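Local structure of Cyclo(L-leucyl-L-phenylalanyl) synthase (Streptomyces noursei, 3OQV) at residues I34-G39 / K94-R99; D68-E73 / V179-P184; E121-P126 / A130-T135; D151-V156 / E170-G175. The protein catalyses the ATP-independent formation of cyclodipeptides, including cyclo(L-phenylalanyl-L-leucyl), from aminoacyl-tRNAs in the biosynthesis of the antibacterial albonoursin. One frame throughout, in Å; residues are numbered along the deposited sequence.

Contact 1: residues I34-G39 / K94-R99; sequences IGISAG and KDLRRR. With DTD (dithiane diol), chain B.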
loop_
_atom_site.group_PDB
_atom_site.type_symbol
_atom_site.label_atom_id
_atom_site.label_comp_id
_atom_site.label_asym_id
_atom_site.label_seq_id
_atom_site.Cartn_x
_atom_site.Cartn_y
_atom_site.Cartn_z
ATOM N N ILE A 34 -6.400 -4.598 0.712
ATOM C CA ILE A 34 -6.581 -3.180 1.037
ATOM C C ILE A 34 -5.320 -2.635 1.688
ATOM O O ILE A 34 -5.001 -2.994 2.829
ATOM C CB ILE A 34 -7.718 -2.994 2.050
ATOM C CG1 ILE A 34 -9.042 -3.474 1.449
ATOM C CG2 ILE A 34 -7.817 -1.518 2.470
ATOM C CD1 ILE A 34 -10.152 -3.691 2.480
ATOM N N GLY A 35 -4.541 -1.880 0.914
ATOM C CA GLY A 35 -3.300 -1.320 1.406
ATOM C C GLY A 35 -3.566 0.076 1.920
ATOM O O GLY A 35 -4.288 0.844 1.289
ATOM N N ILE A 36 -3.076 0.359 3.126
ATOM C CA ILE A 36 -3.371 1.606 3.806
ATOM C C ILE A 36 -2.056 2.315 4.108
ATOM O O ILE A 36 -1.288 1.867 4.946
ATOM C CB ILE A 36 -4.125 1.361 5.131
ATOM C CG1 ILE A 36 -5.451 0.656 4.839
ATOM C CG2 ILE A 36 -4.388 2.696 5.836
ATOM C CD1 ILE A 36 -6.269 0.300 6.052
ATOM N N SER A 37 -1.767 3.386 3.377
ATOM C CA SER A 37 -0.564 4.146 3.638
ATOM C C SER A 37 -0.838 5.162 4.732
ATOM O O SER A 37 -1.972 5.590 4.921
ATOM C CB SER A 37 -0.063 4.841 2.374
ATOM O OG SER A 37 -0.616 6.131 2.248
ATOM N N ALA A 38 0.203 5.520 5.471
ATOM C CA ALA A 38 0.076 6.539 6.498
ATOM C C ALA A 38 -0.249 7.895 5.867
ATOM O O ALA A 38 -0.851 8.755 6.507
ATOM C CB ALA A 38 1.343 6.611 7.323
ATOM N N GLY A 39 0.064 8.044 4.581
ATOM C CA GLY A 39 -0.298 9.252 3.834
ATOM C C GLY A 39 -1.777 9.385 3.499
ATOM O O GLY A 39 -2.342 10.473 3.589
ATOM N N LYS A 94 0.627 5.095 15.620
ATOM C CA LYS A 94 -0.335 4.928 16.698
ATOM C C LYS A 94 -1.716 5.388 16.261
ATOM O O LYS A 94 -2.711 4.744 16.575
ATOM C CB LYS A 94 0.085 5.703 17.952
ATOM C CG LYS A 94 1.039 4.944 18.835
ATOM C CD LYS A 94 1.558 5.835 19.947
ATOM C CE LYS A 94 2.023 4.992 21.114
ATOM N NZ LYS A 94 2.228 3.581 20.691
ATOM N N ASP A 95 -1.778 6.539 15.601
ATOM C CA ASP A 95 -3.053 7.085 15.140
ATOM C C ASP A 95 -3.703 6.152 14.099
ATOM O O ASP A 95 -4.884 5.798 14.210
ATOM C CB ASP A 95 -2.844 8.484 14.552
ATOM C CG ASP A 95 -2.476 9.524 15.613
ATOM O OD1 ASP A 95 -2.569 9.214 16.822
ATOM O OD2 ASP A 95 -2.090 10.657 15.237
ATOM N N LEU A 96 -2.914 5.730 13.119
ATOM C CA LEU A 96 -3.366 4.735 12.119
ATOM C C LEU A 96 -3.955 3.463 12.735
ATOM O O LEU A 96 -5.085 3.068 12.409
ATOM C CB LEU A 96 -2.211 4.379 11.187
ATOM C CG LEU A 96 -2.518 3.584 9.914
ATOM C CD1 LEU A 96 -3.718 4.161 9.237
ATOM C CD2 LEU A 96 -1.319 3.627 8.990
ATOM N N ARG A 97 -3.211 2.834 13.642
ATOM C CA ARG A 97 -3.658 1.598 14.279
ATOM C C ARG A 97 -4.920 1.757 15.099
ATOM O O ARG A 97 -5.790 0.894 15.056
ATOM C CB ARG A 97 -2.569 1.003 15.162
ATOM C CG ARG A 97 -1.446 0.351 14.379
ATOM C CD ARG A 97 -0.499 -0.374 15.323
ATOM N NE ARG A 97 0.869 -0.319 14.822
ATOM C CZ ARG A 97 1.785 0.540 15.250
ATOM N NH1 ARG A 97 1.496 1.404 16.219
ATOM N NH2 ARG A 97 2.996 0.531 14.713
ATOM N N ARG A 98 -4.982 2.818 15.902
ATOM C CA ARG A 98 -6.167 3.101 16.702
ATOM C C ARG A 98 -7.396 3.286 15.814
ATOM O O ARG A 98 -8.469 2.737 16.080
ATOM C CB ARG A 98 -5.935 4.339 17.575
ATOM C CG ARG A 98 -4.611 4.290 18.325
ATOM C CD ARG A 98 -4.395 5.468 19.289
ATOM N NE ARG A 98 -3.349 5.138 20.260
ATOM C CZ ARG A 98 -2.591 6.026 20.891
ATOM N NH1 ARG A 98 -2.773 7.324 20.692
ATOM N NH2 ARG A 98 -1.646 5.614 21.729
ATOM N N ARG A 99 -7.229 4.040 14.737
ATOM C CA ARG A 99 -8.332 4.291 13.823
ATOM C C ARG A 99 -8.761 2.986 13.118
ATOM O O ARG A 99 -9.953 2.697 13.011
ATOM C CB ARG A 99 -7.945 5.389 12.822
ATOM C CG ARG A 99 -8.749 5.414 11.532
ATOM C CD ARG A 99 -8.686 6.788 10.852
ATOM N NE ARG A 99 -7.731 7.690 11.500
ATOM C CZ ARG A 99 -6.470 7.864 11.105
ATOM N NH1 ARG A 99 -5.674 8.706 11.753
ATOM N NH2 ARG A 99 -6.001 7.196 10.060
HETATM S S1 DTD B . 0.214 -1.497 -2.364
HETATM C C1 DTD B . -0.348 0.014 -3.075
HETATM C C2 DTD B . -1.389 0.609 -2.137
HETATM O O2 DTD B . -2.224 1.527 -2.854
HETATM C C3 DTD B . -0.687 1.283 -0.962
HETATM O O3 DTD B . -1.442 2.402 -0.477
HETATM C C4 DTD B . -0.465 0.290 0.174
HETATM S S4 DTD B . 0.392 -1.144 -0.400
#
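I36 and L96 meet where strand 29-37, an inner strand of the parallel sheet of this Rossmann fold, is covered by the long helix 82-107. The pairing is purely apolar, and L96 carries it with both of its methyl groups. Its CG lies anti to its backbone N (chi1 -168°), a setting that sends the fork of the side chain out from the helix to span I36 and A38. One prong, CD1, reaches CG2 of I36 at 3.8 Å. The other, CD2, comes down over the backbone just past it, 4.1 Å from CA of A38, with the CB of the same alanine slightly farther off.

I36 offers its short branch to L96: chi1 of -61° turns CG2 to the side of the carbonyl carbon, while CG1 runs back beside the backbone N. V64, L100 and F43 pack round the same isoleucine, and Y66 of strand 59-67 touches L96, so the leucine is wedged into a larger hydrophobic layer between sheet and helix.

The strand shows its other face to the ligand pocket. S37, inferred to be the nucleophile, points its CB away from the helix, and its OG makes a weak hydrogen bond to the backbone N of N40. The bound dithiane diol lies against G35, which has no side chain to get in its way: CA of G35 is 3.5 Å from ligand atom C4, and a CB built there would stand only 2.4 Å from that same carbon.

Contact 2: residues D68-E73 / V179-P184; sequences DTHIDE and VLAEAP. With DTD (dithiane diol), chain B; PO4 (phosphate ion), chain D.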
loop_
_atom_site.group_PDB
_atom_site.type_symbol
_atom_site.label_atom_id
_atom_site.label_comp_id
_atom_site.label_asym_id
_atom_site.label_seq_id
_atom_site.Cartn_x
_atom_site.Cartn_y
_atom_site.Cartn_z
ATOM N N ASP A 68 4.092 0.674 7.287
ATOM C CA ASP A 68 4.746 1.267 8.443
ATOM C C ASP A 68 6.244 1.426 8.190
ATOM O O ASP A 68 6.969 1.905 9.052
ATOM C CB ASP A 68 4.485 0.437 9.710
ATOM C CG ASP A 68 4.977 -1.004 9.593
ATOM O OD1 ASP A 68 4.972 -1.573 8.479
ATOM O OD2 ASP A 68 5.333 -1.586 10.640
ATOM N N THR A 69 6.682 1.114 6.973
ATOM C CA THR A 69 8.108 0.944 6.690
ATOM C C THR A 69 8.665 2.130 5.911
ATOM O O THR A 69 8.003 2.650 5.002
ATOM C CB THR A 69 8.362 -0.341 5.875
ATOM O OG1 THR A 69 7.390 -0.438 4.827
ATOM C CG2 THR A 69 8.242 -1.562 6.772
ATOM N N HIS A 70 9.890 2.536 6.250
ATOM C CA HIS A 70 10.664 3.486 5.442
ATOM C C HIS A 70 10.166 4.926 5.533
ATOM O O HIS A 70 10.679 5.805 4.845
ATOM C CB HIS A 70 10.729 3.037 3.974
ATOM C CG HIS A 70 11.470 1.748 3.771
ATOM N ND1 HIS A 70 12.782 1.578 4.155
ATOM C CD2 HIS A 70 11.061 0.547 3.288
ATOM C CE1 HIS A 70 13.162 0.339 3.887
ATOM N NE2 HIS A 70 12.137 -0.306 3.358
ATOM N N ILE A 71 9.150 5.166 6.359
ATOM C CA ILE A 71 8.580 6.506 6.489
ATOM C C ILE A 71 9.592 7.470 7.083
ATOM O O ILE A 71 9.672 8.627 6.674
ATOM C CB ILE A 71 7.307 6.518 7.360
ATOM C CG1 ILE A 71 6.234 5.589 6.774
ATOM C CG2 ILE A 71 6.762 7.941 7.484
ATOM C CD1 ILE A 71 5.155 5.193 7.789
ATOM N N ASP A 72 10.375 6.987 8.044
ATOM C CA ASP A 72 11.325 7.847 8.748
ATOM C C ASP A 72 12.368 8.449 7.805
ATOM O O ASP A 72 12.734 9.619 7.939
ATOM C CB ASP A 72 11.985 7.100 9.917
ATOM C CG ASP A 72 12.715 5.836 9.482
ATOM O OD1 ASP A 72 12.307 5.192 8.485
ATOM O OD2 ASP A 72 13.707 5.483 10.152
ATOM N N GLU A 73 12.786 7.676 6.806
ATOM C CA GLU A 73 13.756 8.148 5.819
ATOM C C GLU A 73 13.264 9.372 5.056
ATOM O O GLU A 73 14.056 10.214 4.638
ATOM C CB GLU A 73 14.099 7.038 4.825
ATOM C CG GLU A 73 14.828 5.874 5.445
ATOM C CD GLU A 73 14.715 4.613 4.607
ATOM O OE1 GLU A 73 14.898 4.697 3.371
ATOM O OE2 GLU A 73 14.423 3.544 5.185
ATOM N N VAL A 179 8.955 2.284 -2.048
ATOM C CA VAL A 179 8.163 1.723 -3.136
ATOM C C VAL A 179 8.580 0.272 -3.413
ATOM O O VAL A 179 7.723 -0.590 -3.606
ATOM C CB VAL A 179 8.291 2.562 -4.417
ATOM C CG1 VAL A 179 7.912 1.726 -5.662
ATOM C CG2 VAL A 179 7.413 3.827 -4.318
ATOM N N LEU A 180 9.883 -0.004 -3.376
ATOM C CA LEU A 180 10.369 -1.376 -3.532
ATOM C C LEU A 180 9.885 -2.334 -2.443
ATOM O O LEU A 180 9.753 -3.523 -2.701
ATOM C CB LEU A 180 11.902 -1.427 -3.633
ATOM C CG LEU A 180 12.470 -0.760 -4.886
ATOM C CD1 LEU A 180 13.979 -0.946 -4.973
ATOM C CD2 LEU A 180 11.782 -1.273 -6.151
ATOM N N ALA A 181 9.713 -1.838 -1.214
ATOM C CA ALA A 181 9.083 -2.625 -0.153
ATOM C C ALA A 181 7.628 -3.003 -0.481
ATOM O O ALA A 181 7.152 -4.058 -0.067
ATOM C CB ALA A 181 9.166 -1.887 1.206
ATOM N N GLU A 182 6.920 -2.110 -1.170
ATOM C CA GLU A 182 5.500 -2.301 -1.513
ATOM C C GLU A 182 5.320 -3.184 -2.744
ATOM O O GLU A 182 4.244 -3.748 -2.969
ATOM C CB GLU A 182 4.845 -0.943 -1.787
ATOM C CG GLU A 182 4.657 -0.085 -0.534
ATOM C CD GLU A 182 3.775 1.125 -0.792
ATOM O OE1 GLU A 182 3.895 1.724 -1.876
ATOM O OE2 GLU A 182 2.917 1.450 0.058
ATOM N N ALA A 183 6.372 -3.277 -3.548
ATOM C CA ALA A 183 6.269 -3.832 -4.896
ATOM C C ALA A 183 5.798 -5.292 -4.954
ATOM O O ALA A 183 5.036 -5.647 -5.853
ATOM C CB ALA A 183 7.596 -3.668 -5.644
ATOM N N PRO A 184 6.279 -6.150 -4.031
ATOM C CA PRO A 184 5.742 -7.516 -3.982
ATOM C C PRO A 184 4.215 -7.544 -3.934
ATOM O O PRO A 184 3.585 -8.417 -4.551
ATOM C CB PRO A 184 6.335 -8.070 -2.682
ATOM C CG PRO A 184 7.701 -7.385 -2.616
ATOM C CD PRO A 184 7.416 -5.971 -3.102
HETATM S S1 DTD B . 0.214 -1.497 -2.364
HETATM C C1 DTD B . -0.348 0.014 -3.075
HETATM C C2 DTD B . -1.389 0.609 -2.137
HETATM O O2 DTD B . -2.224 1.527 -2.854
HETATM C C3 DTD B . -0.687 1.283 -0.962
HETATM O O3 DTD B . -1.442 2.402 -0.477
HETATM C C4 DTD B . -0.465 0.290 0.174
HETATM S S4 DTD B . 0.392 -1.144 -0.400
HETATM P P PO4 D . 13.576 -3.481 3.470
HETATM O O1 PO4 D . 12.205 -2.932 3.123
HETATM O O2 PO4 D . 14.554 -2.999 2.423
HETATM O O3 PO4 D . 13.998 -3.012 4.843
HETATM O O4 PO4 D . 13.527 -4.990 3.479
#
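T69 and A181 mark the nearest approach of the backbones, CA to CA 7.8 Å, where the loop leading into helix 71-78 passes helix 169-193; H70 takes the left-handed helical conformation (phi +74°) on the way into helix 71-78. The side-chain contact is edge-on: CD2 of H70 meets CB of A181 at 3.7 Å, and the methyl lies close to the plane of the imidazole.

Both ring nitrogens are engaged. ND1 gives an almost straight bond to OE2 of E73 (2.8 Å, 176°); it lies in the ring plane and meets OE2 on the syn side, 29° out of the carboxylate plane. That glutamate is steadied through OE1 by N177. At the far side of the ring, NE2 donates to phosphate O1 at 2.6 Å. A leucine in place of H70 would probably leave E73 OE2 without its N-H donor and the phosphate with one grip fewer.

One residue on from A181, E182 turns its extended side chain to the dithiane diol pocket, with OE2 3.6 Å from C4 of the ligand; by similarity it may be critical in the catalytic mechanism. The phosphate probably came from the crystallisation liquor. With N-H groups directed to a carboxylate on one side and a phosphate on the other, the imidazole is likely to carry a positive charge in this crystal, consistent with an anion-binding spot beside the substrate site.

Contact 3: residues E121-P126 / A130-T135; sequences ELQETP and AVRERT. With PO4 (phosphate ion), chain D.
Phosphate O1 is gripped by Q123 and R132 together, with H70 as a third donor. Q123 NE2 makes the firm bond, 2.8 Å and nearly straight at 171°, whereas R132 NH1 reaches O1 only weakly at 3.4 Å. R132 NH2 adds another weak bond, to phosphate O2. The two side chains cross at an angle, their nitrogens meeting where Q123 NE2 lies 3.5 Å from R132 NH1 at the guanidinium edge, with the two planes 24° apart; both are donors, and what joins them is the shared anion and the hydroxyl of Y128, which bonds to each. The arginine gets there by a bend at chi2 (80°) that folds the guanidinium round to the glutamine, and its NE is pinned by a salt bridge to D136.

Behind this site the chain turns. L122 O accepts two donors from T125, its backbone N and its hydroxyl. T125 OG1 lies 2.7 Å from L122 O, in the carbonyl plane, and also bonds to the backbone N of Y128. P126 O then takes A130 N at 2.9 Å. A type I turn from L122 to T125, a threonine N-cap and a proline in the first turn make this a classic start for a helix, here helix 126-141.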
loop_
_atom_site.group_PDB
_atom_site.type_symbol
_atom_site.label_atom_id
_atom_site.label_comp_id
_atom_site.label_asym_id
_atom_site.label_seq_id
_atom_site.Cartn_x
_atom_site.Cartn_y
_atom_site.Cartn_z
ATOM N N GLU A 121 5.677 -6.619 9.346
ATOM C CA GLU A 121 5.424 -7.999 9.740
ATOM C C GLU A 121 5.384 -8.910 8.510
ATOM O O GLU A 121 5.900 -10.021 8.522
ATOM C CB GLU A 121 4.087 -8.105 10.474
ATOM C CG GLU A 121 3.826 -9.470 11.074
ATOM C CD GLU A 121 2.447 -9.564 11.698
ATOM O OE1 GLU A 121 1.875 -8.496 12.018
ATOM O OE2 GLU A 121 1.927 -10.700 11.826
ATOM N N LEU A 122 4.716 -8.438 7.469
ATOM C CA LEU A 122 4.548 -9.196 6.244
ATOM C C LEU A 122 5.919 -9.473 5.613
ATOM O O LEU A 122 6.159 -10.546 5.021
ATOM C CB LEU A 122 3.682 -8.370 5.299
ATOM C CG LEU A 122 3.274 -9.021 3.987
ATOM C CD1 LEU A 122 2.563 -10.334 4.239
ATOM C CD2 LEU A 122 2.354 -8.065 3.232
ATOM N N GLN A 123 6.854 -8.549 5.836
ATOM C CA GLN A 123 8.164 -8.637 5.205
ATOM C C GLN A 123 8.974 -9.788 5.786
ATOM O O GLN A 123 9.967 -10.217 5.201
ATOM C CB GLN A 123 8.936 -7.336 5.401
ATOM C CG GLN A 123 8.493 -6.197 4.502
ATOM C CD GLN A 123 9.487 -5.076 4.523
ATOM O OE1 GLN A 123 9.893 -4.629 5.597
ATOM N NE2 GLN A 123 9.971 -4.681 3.344
ATOM N N GLU A 124 8.555 -10.274 6.947
ATOM C CA GLU A 124 9.219 -11.410 7.591
ATOM C C GLU A 124 8.872 -12.748 6.939
ATOM O O GLU A 124 9.596 -13.728 7.109
ATOM C CB GLU A 124 8.883 -11.448 9.084
ATOM C CG GLU A 124 9.590 -10.356 9.872
ATOM C CD GLU A 124 11.109 -10.501 9.820
ATOM O OE1 GLU A 124 11.640 -11.432 10.466
ATOM O OE2 GLU A 124 11.771 -9.692 9.129
ATOM N N THR A 125 7.757 -12.798 6.218
ATOM C CA THR A 125 7.217 -14.077 5.770
ATOM C C THR A 125 8.007 -14.571 4.567
ATOM O O THR A 125 8.457 -13.776 3.744
ATOM C CB THR A 125 5.727 -13.980 5.408
ATOM O OG1 THR A 125 5.557 -13.075 4.313
ATOM C CG2 THR A 125 4.922 -13.473 6.602
ATOM N N PRO A 126 8.213 -15.892 4.483
ATOM C CA PRO A 126 8.805 -16.504 3.298
ATOM C C PRO A 126 8.066 -16.132 2.015
ATOM O O PRO A 126 8.696 -15.896 0.983
ATOM C CB PRO A 126 8.660 -18.002 3.581
ATOM C CG PRO A 126 8.769 -18.094 5.059
ATOM C CD PRO A 126 8.071 -16.853 5.591
ATOM N N ALA A 130 10.134 -14.373 -1.075
ATOM C CA ALA A 130 10.314 -15.019 -2.375
ATOM C C ALA A 130 9.913 -14.068 -3.510
ATOM O O ALA A 130 10.564 -14.024 -4.560
ATOM C CB ALA A 130 9.529 -16.316 -2.442
ATOM N N VAL A 131 8.831 -13.323 -3.299
ATOM C CA VAL A 131 8.364 -12.393 -4.308
ATOM C C VAL A 131 9.324 -11.221 -4.417
ATOM O O VAL A 131 9.631 -10.759 -5.512
ATOM C CB VAL A 131 6.924 -11.910 -4.025
ATOM C CG1 VAL A 131 6.517 -10.827 -5.028
ATOM C CG2 VAL A 131 5.965 -13.093 -4.078
ATOM N N ARG A 132 9.809 -10.748 -3.272
ATOM C CA ARG A 132 10.694 -9.596 -3.230
ATOM C C ARG A 132 12.009 -9.837 -3.974
ATOM O O ARG A 132 12.505 -8.953 -4.659
ATOM C CB ARG A 132 10.962 -9.205 -1.771
ATOM C CG ARG A 132 12.012 -8.129 -1.573
ATOM C CD ARG A 132 11.456 -6.752 -1.813
ATOM N NE ARG A 132 12.487 -5.724 -1.671
ATOM C CZ ARG A 132 12.617 -4.920 -0.619
ATOM N NH1 ARG A 132 11.782 -5.011 0.408
ATOM N NH2 ARG A 132 13.571 -4.001 -0.611
ATOM N N GLU A 133 12.565 -11.033 -3.840
ATOM C CA GLU A 133 13.647 -11.473 -4.709
ATOM C C GLU A 133 13.336 -11.128 -6.174
ATOM O O GLU A 133 14.180 -10.582 -6.893
ATOM C CB GLU A 133 13.861 -12.980 -4.535
ATOM C CG GLU A 133 15.194 -13.508 -5.056
ATOM C CD GLU A 133 15.234 -15.033 -5.139
ATOM O OE1 GLU A 133 14.713 -15.703 -4.220
ATOM O OE2 GLU A 133 15.782 -15.561 -6.132
ATOM N N ARG A 134 12.104 -11.407 -6.593
ATOM C CA ARG A 134 11.722 -11.285 -7.996
ATOM C C ARG A 134 11.529 -9.829 -8.402
ATOM O O ARG A 134 11.976 -9.422 -9.472
ATOM C CB ARG A 134 10.439 -12.067 -8.282
ATOM C CG ARG A 134 10.668 -13.519 -8.635
ATOM C CD ARG A 134 9.340 -14.240 -8.774
ATOM N NE ARG A 134 9.265 -15.373 -7.859
ATOM C CZ ARG A 134 8.214 -15.670 -7.107
ATOM N NH1 ARG A 134 7.110 -14.929 -7.158
ATOM N NH2 ARG A 134 8.262 -16.734 -6.319
ATOM N N THR A 135 10.850 -9.049 -7.558
ATOM C CA THR A 135 10.639 -7.630 -7.845
ATOM C C THR A 135 11.937 -6.805 -7.811
ATOM O O THR A 135 12.137 -5.937 -8.657
ATOM C CB THR A 135 9.569 -6.975 -6.922
ATOM O OG1 THR A 135 9.934 -7.143 -5.541
ATOM C CG2 THR A 135 8.193 -7.573 -7.174
HETATM P P PO4 D . 13.576 -3.481 3.470
HETATM O O1 PO4 D . 12.205 -2.932 3.123
HETATM O O2 PO4 D . 14.554 -2.999 2.423
HETATM O O3 PO4 D . 13.998 -3.012 4.843
HETATM O O4 PO4 D . 13.527 -4.990 3.479
#

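Contact 4: residues D151-V156 / E170-G175; sequences DMVRAV and EHLRAG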
loop_
_atom_site.group_PDB
_atom_site.type_symbol
_atom_site.label_atom_id
_atom_site.label_comp_id
_atom_site.label_asym_id
_atom_site.label_seq_id
_atom_site.Cartn_x
_atom_site.Cartn_y
_atom_site.Cartn_z
ATOM N N ASP A 151 8.326 6.307 -11.500
ATOM C CA ASP A 151 7.178 7.208 -11.570
ATOM C C ASP A 151 6.364 7.184 -10.289
ATOM O O ASP A 151 5.951 8.228 -9.777
ATOM C CB ASP A 151 6.292 6.873 -12.778
ATOM C CG ASP A 151 6.947 7.240 -14.103
ATOM O OD1 ASP A 151 7.910 8.051 -14.095
ATOM O OD2 ASP A 151 6.510 6.707 -15.149
ATOM N N MET A 152 6.183 5.986 -9.745
ATOM C CA MET A 152 5.534 5.827 -8.459
ATOM C C MET A 152 6.310 6.507 -7.338
ATOM O O MET A 152 5.710 7.137 -6.478
ATOM C CB MET A 152 5.347 4.345 -8.112
ATOM C CG MET A 152 4.389 4.136 -6.956
ATOM S SD MET A 152 4.009 2.398 -6.691
ATOM C CE MET A 152 3.170 2.498 -5.117
ATOM N N VAL A 153 7.633 6.345 -7.337
ATOM C CA VAL A 153 8.477 7.057 -6.377
ATOM C C VAL A 153 8.205 8.569 -6.399
ATOM O O VAL A 153 8.013 9.195 -5.356
ATOM C CB VAL A 153 9.981 6.770 -6.600
ATOM C CG1 VAL A 153 10.842 7.738 -5.775
ATOM C CG2 VAL A 153 10.312 5.303 -6.242
ATOM N N ARG A 154 8.144 9.141 -7.591
ATOM C CA ARG A 154 7.884 10.564 -7.716
ATOM C C ARG A 154 6.518 10.943 -7.172
ATOM O O ARG A 154 6.380 11.966 -6.501
ATOM C CB ARG A 154 8.045 11.016 -9.168
ATOM C CG ARG A 154 9.452 10.787 -9.690
ATOM C CD ARG A 154 9.762 11.566 -10.960
ATOM N NE ARG A 154 11.192 11.472 -11.246
ATOM C CZ ARG A 154 12.100 12.369 -10.871
ATOM N NH1 ARG A 154 11.729 13.517 -10.316
ATOM N NH2 ARG A 154 13.382 12.147 -11.119
ATOM N N ALA A 155 5.517 10.104 -7.428
ATOM C CA ALA A 155 4.187 10.339 -6.878
ATOM C C ALA A 155 4.184 10.279 -5.357
ATOM O O ALA A 155 3.562 11.110 -4.708
ATOM C CB ALA A 155 3.157 9.363 -7.469
ATOM N N VAL A 156 4.891 9.305 -4.785
ATOM C CA VAL A 156 5.019 9.224 -3.334
ATOM C C VAL A 156 5.691 10.480 -2.784
ATOM O O VAL A 156 5.216 11.077 -1.815
ATOM C CB VAL A 156 5.850 7.991 -2.900
ATOM C CG1 VAL A 156 6.178 8.066 -1.414
ATOM C CG2 VAL A 156 5.119 6.687 -3.243
ATOM N N GLU A 170 18.008 12.563 -1.881
ATOM C CA GLU A 170 17.663 11.839 -0.652
ATOM C C GLU A 170 16.176 11.474 -0.544
ATOM O O GLU A 170 15.831 10.421 0.002
ATOM C CB GLU A 170 18.124 12.604 0.599
ATOM N N HIS A 171 15.304 12.331 -1.067
ATOM C CA HIS A 171 13.876 12.025 -1.136
ATOM C C HIS A 171 13.610 10.853 -2.070
ATOM O O HIS A 171 12.743 10.020 -1.799
ATOM C CB HIS A 171 13.075 13.233 -1.621
ATOM C CG HIS A 171 12.939 14.317 -0.598
ATOM N ND1 HIS A 171 13.763 15.423 -0.572
ATOM C CD2 HIS A 171 12.083 14.461 0.440
ATOM C CE1 HIS A 171 13.437 16.189 0.453
ATOM N NE2 HIS A 171 12.417 15.631 1.081
ATOM N N LEU A 172 14.290 10.857 -3.213
ATOM C CA LEU A 172 14.122 9.811 -4.212
ATOM C C LEU A 172 14.598 8.464 -3.685
ATOM O O LEU A 172 13.979 7.437 -3.941
ATOM C CB LEU A 172 14.880 10.162 -5.493
ATOM C CG LEU A 172 14.425 11.459 -6.174
ATOM C CD1 LEU A 172 15.313 11.766 -7.357
ATOM C CD2 LEU A 172 12.958 11.368 -6.614
ATOM N N ARG A 173 15.703 8.479 -2.950
ATOM C CA ARG A 173 16.223 7.264 -2.328
ATOM C C ARG A 173 15.258 6.732 -1.279
ATOM O O ARG A 173 14.898 5.548 -1.297
ATOM C CB ARG A 173 17.597 7.520 -1.699
ATOM C CG ARG A 173 18.167 6.313 -0.955
ATOM C CD ARG A 173 19.364 6.707 -0.103
ATOM N NE ARG A 173 20.508 7.095 -0.922
ATOM C CZ ARG A 173 21.379 6.238 -1.445
ATOM N NH1 ARG A 173 21.247 4.933 -1.231
ATOM N NH2 ARG A 173 22.388 6.686 -2.182
ATOM N N ALA A 174 14.823 7.613 -0.383
ATOM C CA ALA A 174 13.771 7.278 0.570
ATOM C C ALA A 174 12.542 6.702 -0.138
ATOM O O ALA A 174 11.968 5.708 0.311
ATOM C CB ALA A 174 13.388 8.500 1.401
ATOM N N GLY A 175 12.109 7.365 -1.208
ATOM C CA GLY A 175 10.899 6.951 -1.910
ATOM C C GLY A 175 11.082 5.604 -2.583
ATOM O O GLY A 175 10.169 4.773 -2.614
#
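Over one face of the R154 guanidinium lies CD2 of L172, while the sister methyl CD1 sits 4.2 Å from R154 NH2. The arginine starts out pointing away from helix 169-193, but its long, extended chain brings the flat end back over the leucine at the outer margin of the contact.

Deeper in, V153 does the packing. With CG1 anti to the backbone N (chi1 169°), its two methyls divide the work: CG1 rests on the carbonyl oxygen of L172 at 3.6 Å and touches CD2 of the same leucine at 4.3 Å, and CG2 lies 3.7 Å from G175 O. This is a steep crossing of two helices at a glycine: the axes of the short segments pass 9.0 Å apart at 111°, yet CA of V153 and CA of G175 are only 5.1 Å apart. A CB on G175 would stand 2.9 Å from V153 CG1, a clash. An alanine at V153 would strip off both methyls and is likely to open a gap against G175 and the neighbouring V179. Helix 169-193 is also tied to helix 71-78, through H171 NE2 hydrogen-bonded to D78 OD1.

How the contacts relate
Contact 2 joins the others. Helix 169-193 serves both contact 2 and contact 4, and V179 CG2 meets V153 CG2 at 3.8 Å, while M152 CE comes 3.4 Å from E182 OE1. Toward contact 3, P184 CA packs on V131 CG1 at 3.6 Å, and contacts 2 and 3 share the phosphate. Contact 1 touches contact 2 through A38 CB and I71 CD1, 4.1 Å apart, and both line the dithiane diol pocket, where G35 and E182 approach the ligand. Contacts 3 and 4 do not meet, their nearest atoms being about 10 Å apart. The V153 side chain is about 12 Å from the diol, that of Q123 about 11 Å.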